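Local structure of YCAC GENE product (Escherichia coli, 1YAC) at residues 47-61 with 72-84. The protein forms an octamer and is probably a hydrolase, of still unknown specificity, with an isochorismatase-type domain in a three-layer alpha-beta-alpha sandwich. Sequence-based numbering, arbitrary orientation.
Sequences AKYFNLPTILTTSAE and LKAQFPDAPYIAR. Unlike the reference sequence in segment 47-61: A60 (reference Phe). Unlike the reference sequence in segment 72-84: A79 (reference Thr).
Two donors grip the carbonyl oxygen of I82: T57 OG1 at 2.7 Å and T58 N at 3.0 Å. With chi1 at -175°, T57 OG1 lies anti to its backbone nitrogen and, while giving its proton to I82 O, accepts a hydrogen bond from R84 NH1 at 2.9 Å, in the guanidinium plane. R84 NH1 also forms a salt bridge with D19 and NE bonds to N87 O, while the CA of S59 lies over one guanidinium face. A leucine in place of R84 would probably cost the D19 carboxylate this salt bridge and the T57 hydroxyl its donor from NH1. On the sheet face that carries L56 and T58, E61 OE1 takes the Y81 hydroxyl (OH to OE1 2.8 Å) on its syn side and the T58 hydroxyl (OG1 to OE1 2.6 Å) from above the carboxylate plane. L56 CD1 reaches the Y81 ring at CD2. The F76 ring lies between T54 CG2, 4.0 Å from its centroid in a CH-pi contact, and Q75 CG on the opposite face. K48, its chain bent at chi2 and chi3, passes F76 and gives NZ to Q75 O at 2.7 Å. Backbone bonds from L56-P80 to A60-R84 alternate in direction, joining strand 81-84, outermost in this chain's sheet, to its parallel neighbour 54-59 in a beta-alpha-beta crossover through helix 70-75, as in the Rossmann-like sheet of the isochorismatase fold.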
loop_
_atom_site.group_PDB
_atom_site.type_symbol
_atom_site.label_atom_id
_atom_site.label_comp_id
_atom_site.label_asym_id
_atom_site.label_seq_id
_atom_site.Cartn_x
_atom_site.Cartn_y
_atom_site.Cartn_z
ATOM N N ALA A 47 -20.556 -23.672 8.779
ATOM C CA ALA A 47 -21.664 -24.341 8.103
ATOM C C ALA A 47 -21.959 -25.644 8.846
ATOM O O ALA A 47 -23.121 -25.991 9.105
ATOM C CB ALA A 47 -21.308 -24.633 6.659
ATOM N N LYS A 48 -20.896 -26.352 9.204
ATOM C CA LYS A 48 -21.030 -27.602 9.935
ATOM C C LYS A 48 -21.567 -27.351 11.347
ATOM O O LYS A 48 -22.519 -28.016 11.790
ATOM C CB LYS A 48 -19.678 -28.319 9.999
ATOM C CG LYS A 48 -19.699 -29.606 10.803
ATOM C CD LYS A 48 -19.614 -30.840 9.928
ATOM C CE LYS A 48 -20.752 -30.935 8.944
ATOM N NZ LYS A 48 -20.739 -32.258 8.256
ATOM N N TYR A 49 -20.981 -26.374 12.034
ATOM C CA TYR A 49 -21.393 -26.033 13.397
ATOM C C TYR A 49 -22.882 -25.682 13.505
ATOM O O TYR A 49 -23.576 -26.138 14.419
ATOM C CB TYR A 49 -20.553 -24.875 13.941
ATOM C CG TYR A 49 -21.005 -24.407 15.310
ATOM C CD1 TYR A 49 -20.890 -25.237 16.424
ATOM C CD2 TYR A 49 -21.569 -23.147 15.485
ATOM C CE1 TYR A 49 -21.327 -24.823 17.676
ATOM C CE2 TYR A 49 -22.010 -22.726 16.729
ATOM C CZ TYR A 49 -21.882 -23.570 17.822
ATOM O OH TYR A 49 -22.291 -23.140 19.071
ATOM N N PHE A 50 -23.349 -24.823 12.603
ATOM C CA PHE A 50 -24.741 -24.414 12.588
ATOM C C PHE A 50 -25.632 -25.430 11.895
ATOM O O PHE A 50 -26.836 -25.207 11.784
ATOM C CB PHE A 50 -24.892 -23.044 11.922
ATOM C CG PHE A 50 -24.322 -21.919 12.732
ATOM C CD1 PHE A 50 -24.926 -21.542 13.934
ATOM C CD2 PHE A 50 -23.148 -21.281 12.337
ATOM C CE1 PHE A 50 -24.367 -20.553 14.731
ATOM C CE2 PHE A 50 -22.578 -20.284 13.137
ATOM C CZ PHE A 50 -23.190 -19.923 14.336
ATOM N N ASN A 51 -25.056 -26.522 11.391
ATOM C CA ASN A 51 -25.865 -27.540 10.723
ATOM C C ASN A 51 -26.664 -27.003 9.548
ATOM O O ASN A 51 -27.832 -27.341 9.390
ATOM C CB ASN A 51 -26.855 -28.163 11.707
ATOM C CG ASN A 51 -26.282 -29.317 12.441
ATOM O OD1 ASN A 51 -25.985 -29.235 13.622
ATOM N ND2 ASN A 51 -26.159 -30.416 11.768
ATOM N N LEU A 52 -26.052 -26.174 8.716
ATOM C CA LEU A 52 -26.769 -25.619 7.580
ATOM C C LEU A 52 -26.641 -26.512 6.372
ATOM O O LEU A 52 -25.547 -27.007 6.088
ATOM C CB LEU A 52 -26.203 -24.245 7.211
ATOM C CG LEU A 52 -26.087 -23.226 8.326
ATOM C CD1 LEU A 52 -25.391 -21.972 7.763
ATOM C CD2 LEU A 52 -27.461 -22.894 8.895
ATOM N N PRO A 53 -27.759 -26.775 5.664
ATOM C CA PRO A 53 -27.688 -27.625 4.468
ATOM C C PRO A 53 -26.626 -26.988 3.588
ATOM O O PRO A 53 -26.686 -25.778 3.324
ATOM C CB PRO A 53 -29.081 -27.452 3.853
ATOM C CG PRO A 53 -29.946 -27.356 5.070
ATOM C CD PRO A 53 -29.150 -26.373 5.942
ATOM N N THR A 54 -25.663 -27.787 3.144
ATOM C CA THR A 54 -24.548 -27.282 2.341
ATOM C C THR A 54 -24.447 -27.974 0.985
ATOM O O THR A 54 -24.689 -29.177 0.866
ATOM C CB THR A 54 -23.226 -27.441 3.143
ATOM O OG1 THR A 54 -23.337 -26.703 4.366
ATOM C CG2 THR A 54 -22.012 -26.934 2.352
ATOM N N ILE A 55 -24.144 -27.186 -0.040
ATOM C CA ILE A 55 -24.013 -27.679 -1.404
ATOM C C ILE A 55 -22.615 -27.383 -1.954
ATOM O O ILE A 55 -22.148 -26.244 -1.911
ATOM C CB ILE A 55 -25.077 -27.028 -2.297
ATOM C CG1 ILE A 55 -26.463 -27.476 -1.821
ATOM C CG2 ILE A 55 -24.897 -27.427 -3.755
ATOM C CD1 ILE A 55 -27.553 -26.642 -2.371
ATOM N N LEU A 56 -21.936 -28.429 -2.405
ATOM C CA LEU A 56 -20.600 -28.308 -2.979
ATOM C C LEU A 56 -20.704 -28.453 -4.495
ATOM O O LEU A 56 -21.502 -29.246 -5.002
ATOM C CB LEU A 56 -19.692 -29.421 -2.455
ATOM C CG LEU A 56 -19.575 -29.622 -0.947
ATOM C CD1 LEU A 56 -18.706 -30.853 -0.704
ATOM C CD2 LEU A 56 -18.991 -28.392 -0.267
ATOM N N THR A 57 -19.914 -27.678 -5.228
ATOM C CA THR A 57 -19.930 -27.780 -6.680
ATOM C C THR A 57 -18.552 -27.429 -7.207
ATOM O O THR A 57 -17.809 -26.693 -6.559
ATOM C CB THR A 57 -21.040 -26.894 -7.329
ATOM O OG1 THR A 57 -21.089 -27.135 -8.747
ATOM C CG2 THR A 57 -20.791 -25.409 -7.066
ATOM N N THR A 58 -18.178 -28.033 -8.328
ATOM C CA THR A 58 -16.874 -27.790 -8.932
ATOM C C THR A 58 -17.037 -27.629 -10.428
ATOM O O THR A 58 -18.031 -28.069 -11.012
ATOM C CB THR A 58 -15.895 -28.946 -8.672
ATOM O OG1 THR A 58 -16.425 -30.144 -9.250
ATOM C CG2 THR A 58 -15.666 -29.149 -7.171
ATOM N N SER A 59 -16.041 -27.013 -11.045
ATOM C CA SER A 59 -16.048 -26.770 -12.477
ATOM C C SER A 59 -14.874 -27.494 -13.115
ATOM O O SER A 59 -13.719 -27.263 -12.732
ATOM C CB SER A 59 -15.921 -25.263 -12.734
ATOM O OG SER A 59 -15.743 -24.999 -14.108
ATOM N N ALA A 60 -15.190 -28.393 -14.045
ATOM C CA ALA A 60 -14.190 -29.170 -14.792
ATOM C C ALA A 60 -13.011 -29.606 -13.930
ATOM O O ALA A 60 -11.846 -29.422 -14.297
ATOM C CB ALA A 60 -13.707 -28.375 -16.012
ATOM N N GLU A 61 -13.330 -30.221 -12.798
ATOM C CA GLU A 61 -12.321 -30.679 -11.852
ATOM C C GLU A 61 -11.313 -31.681 -12.391
ATOM O O GLU A 61 -10.286 -31.909 -11.760
ATOM C CB GLU A 61 -12.990 -31.250 -10.610
ATOM C CG GLU A 61 -13.831 -32.479 -10.867
ATOM C CD GLU A 61 -14.487 -32.984 -9.603
ATOM O OE1 GLU A 61 -14.863 -32.151 -8.751
ATOM O OE2 GLU A 61 -14.626 -34.218 -9.462
ATOM N N LEU A 72 -13.014 -29.632 2.459
ATOM C CA LEU A 72 -14.447 -29.490 2.220
ATOM C C LEU A 72 -15.100 -30.829 1.907
ATOM O O LEU A 72 -16.159 -31.162 2.440
ATOM C CB LEU A 72 -14.699 -28.462 1.110
ATOM C CG LEU A 72 -14.191 -27.058 1.463
ATOM C CD1 LEU A 72 -14.411 -26.089 0.292
ATOM C CD2 LEU A 72 -14.897 -26.548 2.722
ATOM N N LYS A 73 -14.448 -31.598 1.052
ATOM C CA LYS A 73 -14.921 -32.922 0.666
ATOM C C LYS A 73 -15.081 -33.795 1.916
ATOM O O LYS A 73 -16.107 -34.457 2.115
ATOM C CB LYS A 73 -13.876 -33.536 -0.257
ATOM C CG LYS A 73 -14.341 -34.660 -1.134
ATOM C CD LYS A 73 -13.213 -34.970 -2.102
ATOM C CE LYS A 73 -12.795 -33.700 -2.860
ATOM N NZ LYS A 73 -11.378 -33.730 -3.357
ATOM N N ALA A 74 -14.060 -33.768 2.773
ATOM C CA ALA A 74 -14.050 -34.546 4.009
ATOM C C ALA A 74 -15.094 -34.067 5.016
ATOM O O ALA A 74 -15.693 -34.871 5.735
ATOM C CB ALA A 74 -12.649 -34.498 4.644
ATOM N N GLN A 75 -15.320 -32.760 5.055
ATOM C CA GLN A 75 -16.260 -32.172 6.002
ATOM C C GLN A 75 -17.735 -32.359 5.663
ATOM O O GLN A 75 -18.584 -32.405 6.557
ATOM C CB GLN A 75 -15.961 -30.685 6.168
ATOM C CG GLN A 75 -16.717 -30.020 7.301
ATOM C CD GLN A 75 -16.093 -28.697 7.684
ATOM O OE1 GLN A 75 -15.812 -27.905 6.765
ATOM N NE2 GLN A 75 -15.865 -28.462 8.895
ATOM N N PHE A 76 -18.042 -32.457 4.381
ATOM C CA PHE A 76 -19.422 -32.613 3.931
ATOM C C PHE A 76 -19.532 -33.829 3.020
ATOM O O PHE A 76 -19.894 -33.705 1.845
ATOM C CB PHE A 76 -19.853 -31.343 3.188
ATOM C CG PHE A 76 -19.762 -30.101 4.030
ATOM C CD1 PHE A 76 -20.739 -29.821 4.987
ATOM C CD2 PHE A 76 -18.670 -29.240 3.907
ATOM C CE1 PHE A 76 -20.630 -28.706 5.816
ATOM C CE2 PHE A 76 -18.545 -28.117 4.732
ATOM C CZ PHE A 76 -19.526 -27.850 5.688
ATOM N N PRO A 77 -19.280 -35.034 3.564
ATOM C CA PRO A 77 -19.353 -36.252 2.752
ATOM C C PRO A 77 -20.732 -36.598 2.208
ATOM O O PRO A 77 -20.834 -37.223 1.161
ATOM C CB PRO A 77 -18.827 -37.324 3.705
ATOM C CG PRO A 77 -19.255 -36.823 5.040
ATOM C CD PRO A 77 -18.941 -35.358 4.959
ATOM N N ASP A 78 -21.786 -36.165 2.889
ATOM C CA ASP A 78 -23.143 -36.464 2.440
ATOM C C ASP A 78 -23.836 -35.315 1.709
ATOM O O ASP A 78 -24.975 -35.459 1.263
ATOM C CB ASP A 78 -24.012 -36.909 3.620
ATOM C CG ASP A 78 -23.571 -38.240 4.213
ATOM O OD1 ASP A 78 -22.920 -39.034 3.506
ATOM O OD2 ASP A 78 -23.901 -38.494 5.392
ATOM N N ALA A 79 -23.152 -34.187 1.566
ATOM C CA ALA A 79 -23.742 -33.034 0.902
ATOM C C ALA A 79 -23.815 -33.225 -0.599
ATOM O O ALA A 79 -23.098 -34.052 -1.158
ATOM C CB ALA A 79 -22.917 -31.773 1.217
ATOM N N PRO A 80 -24.766 -32.542 -1.260
ATOM C CA PRO A 80 -24.875 -32.657 -2.711
ATOM C C PRO A 80 -23.535 -32.181 -3.281
ATOM O O PRO A 80 -22.983 -31.175 -2.829
ATOM C CB PRO A 80 -25.976 -31.655 -3.038
ATOM C CG PRO A 80 -26.870 -31.780 -1.868
ATOM C CD PRO A 80 -25.910 -31.792 -0.714
ATOM N N TYR A 81 -22.989 -32.939 -4.218
ATOM C CA TYR A 81 -21.716 -32.598 -4.828
ATOM C C TYR A 81 -21.944 -32.619 -6.332
ATOM O O TYR A 81 -22.037 -33.683 -6.942
ATOM C CB TYR A 81 -20.646 -33.616 -4.402
ATOM C CG TYR A 81 -19.234 -33.288 -4.841
ATOM C CD1 TYR A 81 -18.905 -33.173 -6.188
ATOM C CD2 TYR A 81 -18.221 -33.131 -3.908
ATOM C CE1 TYR A 81 -17.603 -32.910 -6.593
ATOM C CE2 TYR A 81 -16.911 -32.871 -4.305
ATOM C CZ TYR A 81 -16.612 -32.766 -5.644
ATOM O OH TYR A 81 -15.317 -32.546 -6.041
ATOM N N ILE A 82 -22.044 -31.432 -6.920
ATOM C CA ILE A 82 -22.301 -31.296 -8.343
ATOM C C ILE A 82 -21.033 -30.914 -9.104
ATOM O O ILE A 82 -20.532 -29.792 -8.988
ATOM C CB ILE A 82 -23.423 -30.240 -8.612
ATOM C CG1 ILE A 82 -24.726 -30.630 -7.892
ATOM C CG2 ILE A 82 -23.702 -30.117 -10.097
ATOM C CD1 ILE A 82 -24.778 -30.250 -6.433
ATOM N N ALA A 83 -20.455 -31.891 -9.793
ATOM C CA ALA A 83 -19.260 -31.661 -10.603
ATOM C C ALA A 83 -19.805 -31.229 -11.953
ATOM O O ALA A 83 -20.356 -32.048 -12.694
ATOM C CB ALA A 83 -18.443 -32.951 -10.739
ATOM N N ARG A 84 -19.768 -29.928 -12.216
ATOM C CA ARG A 84 -20.273 -29.383 -13.471
ATOM C C ARG A 84 -19.265 -29.620 -14.590
ATOM O O ARG A 84 -18.123 -29.158 -14.533
ATOM C CB ARG A 84 -20.558 -27.884 -13.326
ATOM C CG ARG A 84 -21.222 -27.512 -12.008
ATOM C CD ARG A 84 -21.776 -26.091 -12.026
ATOM N NE ARG A 84 -20.786 -25.064 -12.370
ATOM C CZ ARG A 84 -19.824 -24.638 -11.560
ATOM N NH1 ARG A 84 -19.697 -25.144 -10.341
ATOM N NH2 ARG A 84 -18.984 -23.700 -11.972
HETATM O O HOH W 1 -16.208 -30.607 -12.046
HETATM O O HOH W 2 -18.105 -26.030 -15.311
#